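Local structure of piwi domain-containing protein (Vanderwaltozyma polyspora, 5THE) at residues Glu171-Glu179 / Arg202-Phe211; Asn282-Ser290 / Pro491-Cys499. The protein is the C-terminal lobe of a budding yeast Argonaute, which binds a guide RNA and probably serves RNA-guided recognition and cleavage of target transcripts. One frame throughout, in Å; residues are numbered along the deposited sequence.

Interaction 1 of 2, residues Glu171-Glu179 / Arg202-Phe211; sequences EISLLNLLE and RLKYITDLKF. With nucleotides of chain B.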
loop_
_atom_site.group_PDB
_atom_site.type_symbol
_atom_site.label_atom_id
_atom_site.label_comp_id
_atom_site.label_asym_id
_atom_site.label_seq_id
_atom_site.Cartn_x
_atom_site.Cartn_y
_atom_site.Cartn_z
ATOM N N GLU A 171 22.457 -13.708 -13.856
ATOM C CA GLU A 171 21.874 -12.479 -14.382
ATOM C C GLU A 171 22.016 -12.415 -15.899
ATOM O O GLU A 171 21.118 -11.927 -16.596
ATOM C CB GLU A 171 22.508 -11.254 -13.729
ATOM C CG GLU A 171 22.065 -9.959 -14.390
ATOM C CD GLU A 171 22.389 -8.708 -13.584
ATOM O OE1 GLU A 171 22.642 -8.803 -12.363
ATOM O OE2 GLU A 171 22.365 -7.618 -14.179
ATOM N N ILE A 172 23.121 -12.930 -16.435
ATOM C CA ILE A 172 23.279 -12.948 -17.886
ATOM C C ILE A 172 22.195 -13.810 -18.515
ATOM O O ILE A 172 21.554 -13.413 -19.496
ATOM C CB ILE A 172 24.694 -13.423 -18.270
ATOM C CG1 ILE A 172 25.715 -12.343 -17.922
ATOM C CG2 ILE A 172 24.764 -13.757 -19.749
ATOM C CD1 ILE A 172 27.145 -12.772 -18.169
ATOM N N SER A 173 21.952 -14.990 -17.939
ATOM C CA SER A 173 20.901 -15.862 -18.458
ATOM C C SER A 173 19.538 -15.204 -18.347
ATOM O O SER A 173 18.734 -15.268 -19.282
ATOM C CB SER A 173 20.887 -17.196 -17.711
ATOM O OG SER A 173 22.150 -17.820 -17.758
ATOM N N LEU A 174 19.250 -14.587 -17.195
ATOM C CA LEU A 174 17.940 -13.980 -16.989
ATOM C C LEU A 174 17.741 -12.790 -17.920
ATOM O O LEU A 174 16.668 -12.628 -18.507
ATOM C CB LEU A 174 17.780 -13.556 -15.525
ATOM C CG LEU A 174 16.438 -12.889 -15.191
ATOM C CD1 LEU A 174 15.295 -13.895 -15.324
ATOM C CD2 LEU A 174 16.448 -12.237 -13.803
ATOM N N LEU A 175 18.771 -11.955 -18.068
ATOM C CA LEU A 175 18.713 -10.846 -19.013
ATOM C C LEU A 175 18.352 -11.329 -20.402
ATOM O O LEU A 175 17.532 -10.712 -21.091
ATOM C CB LEU A 175 20.053 -10.116 -19.051
ATOM C CG LEU A 175 20.368 -9.265 -17.828
ATOM C CD1 LEU A 175 21.733 -8.621 -17.977
ATOM C CD2 LEU A 175 19.287 -8.220 -17.624
ATOM N N ASN A 176 18.957 -12.435 -20.831
ATOM C CA ASN A 176 18.609 -12.999 -22.126
ATOM C C ASN A 176 17.168 -13.488 -22.133
ATOM O O ASN A 176 16.444 -13.311 -23.122
ATOM C CB ASN A 176 19.563 -14.138 -22.474
ATOM C CG ASN A 176 19.305 -14.693 -23.852
ATOM O OD1 ASN A 176 19.619 -14.048 -24.854
ATOM N ND2 ASN A 176 18.715 -15.881 -23.916
ATOM N N LEU A 177 16.736 -14.103 -21.031
ATOM C CA LEU A 177 15.365 -14.582 -20.928
ATOM C C LEU A 177 14.368 -13.430 -21.023
ATOM O O LEU A 177 13.340 -13.544 -21.700
ATOM C CB LEU A 177 15.203 -15.346 -19.613
ATOM C CG LEU A 177 13.946 -16.174 -19.364
ATOM C CD1 LEU A 177 14.220 -17.195 -18.267
ATOM C CD2 LEU A 177 12.747 -15.292 -18.986
ATOM N N LEU A 178 14.651 -12.313 -20.350
ATOM C CA LEU A 178 13.690 -11.214 -20.310
ATOM C C LEU A 178 13.547 -10.535 -21.671
ATOM O O LEU A 178 12.435 -10.187 -22.078
ATOM C CB LEU A 178 14.095 -10.205 -19.237
ATOM C CG LEU A 178 14.027 -10.794 -17.827
ATOM C CD1 LEU A 178 14.400 -9.754 -16.796
ATOM C CD2 LEU A 178 12.637 -11.343 -17.561
ATOM N N GLU A 179 14.649 -10.343 -22.395
ATOM C CA GLU A 179 14.539 -9.748 -23.728
ATOM C C GLU A 179 13.758 -10.641 -24.688
ATOM O O GLU A 179 13.178 -10.149 -25.660
ATOM C CB GLU A 179 15.928 -9.465 -24.314
ATOM C CG GLU A 179 16.858 -8.662 -23.430
ATOM C CD GLU A 179 18.276 -9.102 -23.515
ATOM O OE1 GLU A 179 18.511 -10.139 -24.145
ATOM O OE2 GLU A 179 19.146 -8.419 -22.930
ATOM N N ARG A 202 18.154 -7.529 -6.578
ATOM C CA ARG A 202 18.613 -7.563 -7.955
ATOM C C ARG A 202 17.528 -8.077 -8.894
ATOM O O ARG A 202 17.391 -7.583 -10.018
ATOM C CB ARG A 202 19.871 -8.424 -8.050
ATOM C CG ARG A 202 20.584 -8.297 -9.371
ATOM C CD ARG A 202 21.315 -6.979 -9.440
ATOM N NE ARG A 202 22.036 -6.818 -10.694
ATOM C CZ ARG A 202 22.780 -5.757 -10.996
ATOM N NH1 ARG A 202 22.921 -4.768 -10.123
ATOM N NH2 ARG A 202 23.386 -5.686 -12.168
ATOM N N LEU A 203 16.757 -9.077 -8.461
ATOM C CA LEU A 203 15.642 -9.553 -9.285
ATOM C C LEU A 203 14.656 -8.435 -9.588
ATOM O O LEU A 203 14.204 -8.288 -10.730
ATOM C CB LEU A 203 14.917 -10.698 -8.592
ATOM C CG LEU A 203 15.552 -12.078 -8.716
ATOM C CD1 LEU A 203 14.746 -13.068 -7.922
ATOM C CD2 LEU A 203 15.650 -12.505 -10.183
ATOM N N LYS A 204 14.304 -7.644 -8.576
ATOM C CA LYS A 204 13.387 -6.536 -8.799
ATOM C C LYS A 204 14.054 -5.423 -9.592
ATOM O O LYS A 204 13.430 -4.817 -10.471
ATOM C CB LYS A 204 12.858 -6.029 -7.458
ATOM C CG LYS A 204 12.008 -7.076 -6.724
ATOM C CD LYS A 204 10.798 -7.504 -7.569
ATOM C CE LYS A 204 9.797 -8.294 -6.732
ATOM N NZ LYS A 204 8.584 -8.718 -7.524
ATOM N N TYR A 205 15.330 -5.160 -9.312
ATOM C CA TYR A 205 16.067 -4.157 -10.068
ATOM C C TYR A 205 16.064 -4.477 -11.554
ATOM O O TYR A 205 15.817 -3.606 -12.389
ATOM C CB TYR A 205 17.490 -4.081 -9.540
ATOM C CG TYR A 205 18.395 -3.145 -10.292
ATOM C CD1 TYR A 205 18.352 -1.782 -10.054
ATOM C CD2 TYR A 205 19.321 -3.627 -11.212
ATOM C CE1 TYR A 205 19.195 -0.915 -10.717
ATOM C CE2 TYR A 205 20.169 -2.767 -11.886
ATOM C CZ TYR A 205 20.097 -1.410 -11.631
ATOM O OH TYR A 205 20.926 -0.530 -12.283
ATOM N N ILE A 206 16.333 -5.732 -11.899
ATOM C CA ILE A 206 16.329 -6.135 -13.296
ATOM C C ILE A 206 14.914 -6.140 -13.848
ATOM O O ILE A 206 14.641 -5.577 -14.915
ATOM C CB ILE A 206 16.984 -7.513 -13.441
ATOM C CG1 ILE A 206 18.483 -7.422 -13.132
ATOM C CG2 ILE A 206 16.744 -8.072 -14.816
ATOM C CD1 ILE A 206 19.098 -8.792 -12.831
ATOM N N THR A 207 13.993 -6.783 -13.132
ATOM C CA THR A 207 12.708 -7.099 -13.740
ATOM C C THR A 207 11.738 -5.924 -13.669
ATOM O O THR A 207 11.054 -5.637 -14.659
ATOM C CB THR A 207 12.128 -8.343 -13.081
ATOM O OG1 THR A 207 13.166 -9.330 -12.986
ATOM C CG2 THR A 207 10.990 -8.901 -13.923
ATOM N N ASP A 208 11.655 -5.241 -12.520
ATOM C CA ASP A 208 10.836 -4.028 -12.451
ATOM C C ASP A 208 11.518 -2.885 -13.187
ATOM O O ASP A 208 10.964 -2.300 -14.125
ATOM C CB ASP A 208 10.589 -3.582 -11.004
ATOM C CG ASP A 208 9.794 -4.569 -10.167
ATOM O OD1 ASP A 208 9.148 -5.505 -10.704
ATOM O OD2 ASP A 208 9.816 -4.371 -8.928
ATOM N N LEU A 209 12.729 -2.541 -12.758
ATOM C CA LEU A 209 13.292 -1.255 -13.145
ATOM C C LEU A 209 13.867 -1.292 -14.562
ATOM O O LEU A 209 13.587 -0.403 -15.372
ATOM C CB LEU A 209 14.336 -0.830 -12.108
ATOM C CG LEU A 209 15.031 0.514 -12.317
ATOM C CD1 LEU A 209 15.397 1.081 -10.981
ATOM C CD2 LEU A 209 16.277 0.339 -13.192
ATOM N N LYS A 210 14.662 -2.314 -14.889
ATOM C CA LYS A 210 15.242 -2.380 -16.227
ATOM C C LYS A 210 14.195 -2.748 -17.280
ATOM O O LYS A 210 14.056 -2.051 -18.291
ATOM C CB LYS A 210 16.414 -3.367 -16.251
ATOM C CG LYS A 210 17.677 -2.847 -15.552
ATOM C CD LYS A 210 17.873 -1.359 -15.847
ATOM C CE LYS A 210 19.326 -0.992 -16.124
ATOM N NZ LYS A 210 20.191 -1.255 -14.947
ATOM N N PHE A 211 13.440 -3.830 -17.065
ATOM C CA PHE A 211 12.555 -4.338 -18.114
ATOM C C PHE A 211 11.091 -3.968 -17.939
ATOM O O PHE A 211 10.338 -4.005 -18.921
ATOM C CB PHE A 211 12.655 -5.865 -18.212
ATOM C CG PHE A 211 13.913 -6.334 -18.852
ATOM C CD1 PHE A 211 15.086 -6.408 -18.118
ATOM C CD2 PHE A 211 13.934 -6.676 -20.197
ATOM C CE1 PHE A 211 16.257 -6.825 -18.708
ATOM C CE2 PHE A 211 15.102 -7.096 -20.799
ATOM C CZ PHE A 211 16.267 -7.175 -20.054
ATOM O OP3 U B 1 7.359 -8.707 -3.895
ATOM P P U B 1 6.983 -10.072 -4.310
ATOM O OP1 U B 1 7.361 -10.282 -5.729
ATOM O OP2 U B 1 5.584 -10.330 -3.932
ATOM O "O5'" U B 1 7.892 -11.078 -3.500
ATOM C "C5'" U B 1 7.571 -11.463 -2.171
ATOM C "C4'" U B 1 8.297 -12.731 -1.840
ATOM O "O4'" U B 1 9.736 -12.490 -1.876
ATOM C "C3'" U B 1 7.987 -13.334 -0.477
ATOM O "O3'" U B 1 7.886 -14.752 -0.614
ATOM C "C2'" U B 1 9.210 -12.960 0.364
ATOM O "O2'" U B 1 9.487 -13.845 1.427
ATOM C "C1'" U B 1 10.329 -12.962 -0.679
ATOM N N1 U B 1 11.455 -12.071 -0.330
ATOM C C2 U B 1 12.710 -12.620 -0.242
ATOM O O2 U B 1 12.906 -13.794 -0.472
ATOM N N3 U B 1 13.722 -11.755 0.106
ATOM C C4 U B 1 13.590 -10.403 0.367
ATOM O O4 U B 1 14.590 -9.739 0.657
ATOM C C5 U B 1 12.253 -9.903 0.270
ATOM C C6 U B 1 11.257 -10.737 -0.058
#

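Interaction 2 of 2, residues Asn282-Ser290 / Pro491-Cys499; sequences NSIASLVGS and PVYYADLLC. With nucleotides of chain B.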
loop_
_atom_site.group_PDB
_atom_site.type_symbol
_atom_site.label_atom_id
_atom_site.label_comp_id
_atom_site.label_asym_id
_atom_site.label_seq_id
_atom_site.Cartn_x
_atom_site.Cartn_y
_atom_site.Cartn_z
ATOM N N ASN A 282 21.355 9.548 0.630
ATOM C CA ASN A 282 20.179 10.403 0.608
ATOM C C ASN A 282 18.927 9.582 0.879
ATOM O O ASN A 282 18.865 8.383 0.597
ATOM C CB ASN A 282 20.048 11.110 -0.745
ATOM C CG ASN A 282 21.090 12.204 -0.952
ATOM O OD1 ASN A 282 21.994 12.386 -0.136
ATOM N ND2 ASN A 282 20.956 12.940 -2.052
ATOM N N SER A 283 17.925 10.241 1.431
ATOM C CA SER A 283 16.664 9.580 1.695
ATOM C C SER A 283 15.874 9.377 0.394
ATOM O O SER A 283 16.174 9.956 -0.658
ATOM C CB SER A 283 15.870 10.392 2.717
ATOM O OG SER A 283 16.624 10.507 3.903
ATOM N N ILE A 284 14.847 8.534 0.481
ATOM C CA ILE A 284 13.988 8.190 -0.647
ATOM C C ILE A 284 12.558 8.536 -0.269
ATOM O O ILE A 284 12.099 8.165 0.814
ATOM C CB ILE A 284 14.106 6.699 -1.018
ATOM C CG1 ILE A 284 15.539 6.373 -1.409
ATOM C CG2 ILE A 284 13.130 6.335 -2.153
ATOM C CD1 ILE A 284 15.800 4.918 -1.742
ATOM N N ALA A 285 11.863 9.249 -1.155
ATOM C CA ALA A 285 10.464 9.604 -0.970
ATOM C C ALA A 285 9.627 8.945 -2.056
ATOM O O ALA A 285 10.107 8.718 -3.169
ATOM C CB ALA A 285 10.245 11.131 -1.013
ATOM N N SER A 286 8.380 8.634 -1.718
ATOM C CA SER A 286 7.441 8.060 -2.666
ATOM C C SER A 286 6.111 8.792 -2.552
ATOM O O SER A 286 5.800 9.402 -1.531
ATOM C CB SER A 286 7.247 6.558 -2.433
ATOM O OG SER A 286 6.584 6.348 -1.203
ATOM N N LEU A 287 5.345 8.759 -3.634
ATOM C CA LEU A 287 4.021 9.363 -3.673
ATOM C C LEU A 287 3.150 8.468 -4.537
ATOM O O LEU A 287 3.433 8.303 -5.724
ATOM C CB LEU A 287 4.061 10.788 -4.248
ATOM C CG LEU A 287 2.688 11.457 -4.332
ATOM C CD1 LEU A 287 2.152 11.742 -2.928
ATOM C CD2 LEU A 287 2.688 12.739 -5.213
ATOM N N VAL A 288 2.111 7.872 -3.940
ATOM C CA VAL A 288 1.156 7.055 -4.675
ATOM C C VAL A 288 -0.148 7.823 -4.743
ATOM O O VAL A 288 -0.419 8.709 -3.927
ATOM C CB VAL A 288 0.930 5.663 -4.042
ATOM C CG1 VAL A 288 2.245 4.871 -3.964
ATOM C CG2 VAL A 288 0.305 5.806 -2.658
ATOM N N GLY A 289 -0.967 7.476 -5.732
ATOM C CA GLY A 289 -2.244 8.142 -5.880
ATOM C C GLY A 289 -3.320 7.275 -6.495
ATOM O O GLY A 289 -3.042 6.430 -7.349
ATOM N N SER A 290 -4.560 7.477 -6.049
ATOM C CA SER A 290 -5.702 6.808 -6.642
ATOM C C SER A 290 -6.029 7.435 -7.991
ATOM O O SER A 290 -5.524 8.506 -8.340
ATOM C CB SER A 290 -6.905 6.907 -5.715
ATOM O OG SER A 290 -7.291 8.267 -5.578
ATOM N N PRO A 491 -3.450 4.004 1.312
ATOM C CA PRO A 491 -2.458 4.869 0.646
ATOM C C PRO A 491 -1.143 4.949 1.387
ATOM O O PRO A 491 -0.089 5.012 0.747
ATOM C CB PRO A 491 -3.150 6.242 0.619
ATOM C CG PRO A 491 -4.588 5.942 0.730
ATOM C CD PRO A 491 -4.722 4.718 1.550
ATOM N N VAL A 492 -1.192 4.983 2.726
ATOM C CA VAL A 492 0.024 5.064 3.528
ATOM C C VAL A 492 0.816 3.775 3.402
ATOM O O VAL A 492 2.020 3.789 3.132
ATOM C CB VAL A 492 -0.321 5.369 4.996
ATOM C CG1 VAL A 492 0.935 5.210 5.900
ATOM C CG2 VAL A 492 -0.912 6.752 5.125
ATOM N N TYR A 493 0.143 2.646 3.594
ATOM C CA TYR A 493 0.786 1.349 3.426
ATOM C C TYR A 493 1.405 1.230 2.033
ATOM O O TYR A 493 2.562 0.822 1.887
ATOM C CB TYR A 493 -0.253 0.249 3.671
ATOM C CG TYR A 493 0.210 -0.961 4.474
ATOM C CD1 TYR A 493 1.320 -1.705 4.084
ATOM C CD2 TYR A 493 -0.518 -1.399 5.592
ATOM C CE1 TYR A 493 1.729 -2.833 4.817
ATOM C CE2 TYR A 493 -0.124 -2.506 6.329
ATOM C CZ TYR A 493 0.997 -3.226 5.938
ATOM O OH TYR A 493 1.380 -4.328 6.674
ATOM N N TYR A 494 0.647 1.595 0.996
ATOM C CA TYR A 494 1.181 1.561 -0.368
ATOM C C TYR A 494 2.424 2.429 -0.516
ATOM O O TYR A 494 3.392 2.030 -1.176
ATOM C CB TYR A 494 0.128 2.031 -1.360
ATOM C CG TYR A 494 -1.047 1.106 -1.513
ATOM C CD1 TYR A 494 -0.896 -0.274 -1.378
ATOM C CD2 TYR A 494 -2.304 1.606 -1.819
ATOM C CE1 TYR A 494 -1.980 -1.131 -1.540
ATOM C CE2 TYR A 494 -3.397 0.759 -1.980
ATOM C CZ TYR A 494 -3.226 -0.607 -1.829
ATOM O OH TYR A 494 -4.298 -1.445 -1.983
ATOM N N ALA A 495 2.394 3.643 0.048
ATOM C CA ALA A 495 3.546 4.530 -0.061
ATOM C C ALA A 495 4.751 3.950 0.660
ATOM O O ALA A 495 5.882 4.052 0.166
ATOM C CB ALA A 495 3.209 5.919 0.489
ATOM N N ASP A 496 4.533 3.354 1.843
ATOM C CA ASP A 496 5.633 2.698 2.550
ATOM C C ASP A 496 6.262 1.623 1.679
ATOM O O ASP A 496 7.489 1.542 1.564
ATOM C CB ASP A 496 5.150 2.080 3.866
ATOM C CG ASP A 496 4.600 3.097 4.814
ATOM O OD1 ASP A 496 4.909 4.296 4.662
ATOM O OD2 ASP A 496 3.857 2.695 5.726
ATOM N N LEU A 497 5.425 0.778 1.065
ATOM C CA LEU A 497 5.926 -0.317 0.237
ATOM C C LEU A 497 6.674 0.190 -0.984
ATOM O O LEU A 497 7.624 -0.452 -1.434
ATOM C CB LEU A 497 4.764 -1.205 -0.202
ATOM C CG LEU A 497 4.067 -1.868 0.993
ATOM C CD1 LEU A 497 2.833 -2.615 0.509
ATOM C CD2 LEU A 497 5.046 -2.816 1.660
ATOM N N LEU A 498 6.242 1.313 -1.559
ATOM C CA LEU A 498 6.943 1.821 -2.729
ATOM C C LEU A 498 8.313 2.362 -2.338
ATOM O O LEU A 498 9.299 2.150 -3.057
ATOM C CB LEU A 498 6.098 2.888 -3.427
ATOM C CG LEU A 498 6.757 3.593 -4.619
ATOM C CD1 LEU A 498 7.296 2.568 -5.604
ATOM C CD2 LEU A 498 5.741 4.547 -5.311
ATOM N N CYS A 499 8.393 3.056 -1.197
ATOM C CA CYS A 499 9.692 3.462 -0.661
ATOM C C CYS A 499 10.605 2.269 -0.447
ATOM O O CYS A 499 11.813 2.339 -0.724
ATOM C CB CYS A 499 9.513 4.189 0.661
ATOM S SG CYS A 499 9.468 5.937 0.532
ATOM P P A B 5 -1.020 -4.929 9.417
ATOM O OP1 A B 5 -1.750 -3.640 9.581
ATOM O OP2 A B 5 0.298 -4.981 8.750
ATOM O "O5'" A B 5 -0.933 -5.582 10.857
ATOM C "C5'" A B 5 -2.101 -5.694 11.653
ATOM C "C4'" A B 5 -1.913 -6.703 12.754
ATOM O "O4'" A B 5 -1.679 -8.012 12.179
ATOM C "C3'" A B 5 -0.709 -6.464 13.653
ATOM O "O3'" A B 5 -1.016 -5.551 14.682
ATOM C "C2'" A B 5 -0.381 -7.863 14.161
ATOM O "O2'" A B 5 -1.256 -8.230 15.215
ATOM C "C1'" A B 5 -0.741 -8.722 12.952
ATOM N N9 A B 5 0.427 -9.002 12.112
ATOM C C8 A B 5 0.977 -8.240 11.109
ATOM N N7 A B 5 2.027 -8.808 10.565
ATOM C C5 A B 5 2.161 -10.003 11.261
ATOM C C6 A B 5 3.080 -11.049 11.152
ATOM N N6 A B 5 4.074 -11.030 10.263
ATOM N N1 A B 5 2.928 -12.102 12.000
ATOM C C2 A B 5 1.915 -12.090 12.890
ATOM N N3 A B 5 0.980 -11.155 13.081
ATOM C C4 A B 5 1.180 -10.138 12.223
ATOM P P A B 4 0.972 -7.779 4.631
ATOM O OP1 A B 4 1.143 -6.645 3.685
ATOM O OP2 A B 4 2.114 -8.561 5.118
ATOM O "O5'" A B 4 0.156 -7.249 5.890
ATOM C "C5'" A B 4 -1.175 -6.795 5.726
ATOM C "C4'" A B 4 -2.099 -7.378 6.758
ATOM O "O4'" A B 4 -2.169 -8.814 6.616
ATOM C "C3'" A B 4 -1.702 -7.164 8.205
ATOM O "O3'" A B 4 -2.059 -5.870 8.643
ATOM C "C2'" A B 4 -2.452 -8.289 8.911
ATOM O "O2'" A B 4 -3.833 -7.967 9.034
ATOM C "C1'" A B 4 -2.322 -9.414 7.877
ATOM N N9 A B 4 -1.127 -10.236 8.106
ATOM C C8 A B 4 0.170 -9.901 7.811
ATOM N N7 A B 4 1.040 -10.830 8.121
ATOM C C5 A B 4 0.254 -11.839 8.649
ATOM C C6 A B 4 0.599 -13.088 9.145
ATOM N N6 A B 4 1.873 -13.494 9.184
ATOM N N1 A B 4 -0.407 -13.877 9.589
ATOM C C2 A B 4 -1.675 -13.415 9.521
ATOM N N3 A B 4 -2.129 -12.245 9.061
ATOM C C4 A B 4 -1.090 -11.497 8.647
#

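Interaction 1 of 2, residues Glu171-Glu179 / Arg202-Phe211
Two near-parallel helices of the MID domain, the Rossmann-like part of the lobe that holds the 5' end of the guide, pack here: Glu171 pairs with Arg202 at one end, and Leu178 covers Phe211 at the other. The segment axes approach to 11.1 Å and cross at -23°. Arg202 presents NE and NH2 side-on to the carboxylate. NE reaches Glu171 OE1 at 2.7 Å, tilted out of the carboxylate plane, and NH2 meets the syn lone pair of Glu171 OE2 at 3.0 Å. The two planes stand 42° apart, so the fork is twisted; Tyr205 CD2 lies above one guanidinium face, toward its rim. Ile206 is the knob of the interface, seated among Glu171, Leu174, Leu175 and Leu178. Its CD1 presses on Glu171 CD, while CG2, anti to the backbone N, is thereby brought against helix 169-179 and meets Leu178 CD1 at a tight 3.5 Å. Beyond it, Leu178 CB stands over the centre of the Phe211 ring, 3.6 Å from the centroid, a CH-pi contact. Leu175 CD2 comes in at the rim of that ring. Thr207 OG1 bonds to Leu203 O at 2.7 Å and also to Tyr189 of strand 185-191, whose side chain Leu174 and Leu203 touch. On helix 197-210, Lys204 NZ donates to OP1 of U1 of chain B at 2.7 Å, a bond to the guide's 5' phosphate. The chemistry is thus an apolar seam closed at one end by a two-pronged ion pair, whose mutual neutralisation probably eases the burial of the Glu171 carboxylate.

Interaction 2 of 2, residues Asn282-Ser290 / Pro491-Cys499
Ser286 and Val288, neighbours on one face of a PIWI-domain strand, meet helix 490-515 where it lies across the RNase H-like sheet. The strand and helix segments run at 139° to each other, 7.4 Å apart at closest approach. Ser286 OG sits between its backbone N and carbonyl carbon (chi1 68°), which aims it at the helix backbone, where it donates to Ala495 O at 2.8 Å. That oxygen also accepts Cys499 N within the helix, and the two donors arrive from opposite faces of the carbonyl plane. Cys499 SG lies 3.5 Å from Ile284 O, and Leu498 CG packs on Ser286 CB. Val288 divides its two methyls. CG2 points into the turn formed by Pro491 O, Tyr494 CB and Ala495, while CG1 slides past Leu498 CD2 at 3.8 Å in the opposite sense. Leu498 reaches the strand because its CG is anti to the backbone N (chi1 175°). Tyr494 offers the strand its CB, and its ring leads away to a hydrogen bond from Gly480 N to OH. Tyr493 stretches its ring toward the guide instead. Its OH lies only 2.4 Å from OP2 of A5 of chain B, a hydrogen bond on this model but so short that its exact length is doubtful, and 3.3 Å from O5' of A4 of chain B. A phenylalanine in its place would probably leave that phosphate oxygen of A5 without this hydroxyl donor. Chemically, the buried serine hydroxyl is satisfied by a helix carbonyl amid apolar contacts, and the same helix turns a phenol to the RNA backbone.

Interaction 1 lies in the MID part of the lobe and interaction 2 in the PIWI part; their centres are 23 Å apart, and their nearest atoms, about 8 Å apart, do not touch. Helix 490-515 connects them: residues 491-499 pack on strand 282-289, and farther along Arg501, Phe505 and Ala508 meet helix 197-210, with Arg501 in a salt bridge to Asp208. One helix of each contact also carries a residue that reaches the RNA of chain B. Lys204 in 202-211 holds the phosphate of U1, whereas Tyr493 in 491-499 approaches that of A5, so the same RNA strand is met at its 5' end and four nucleotides on.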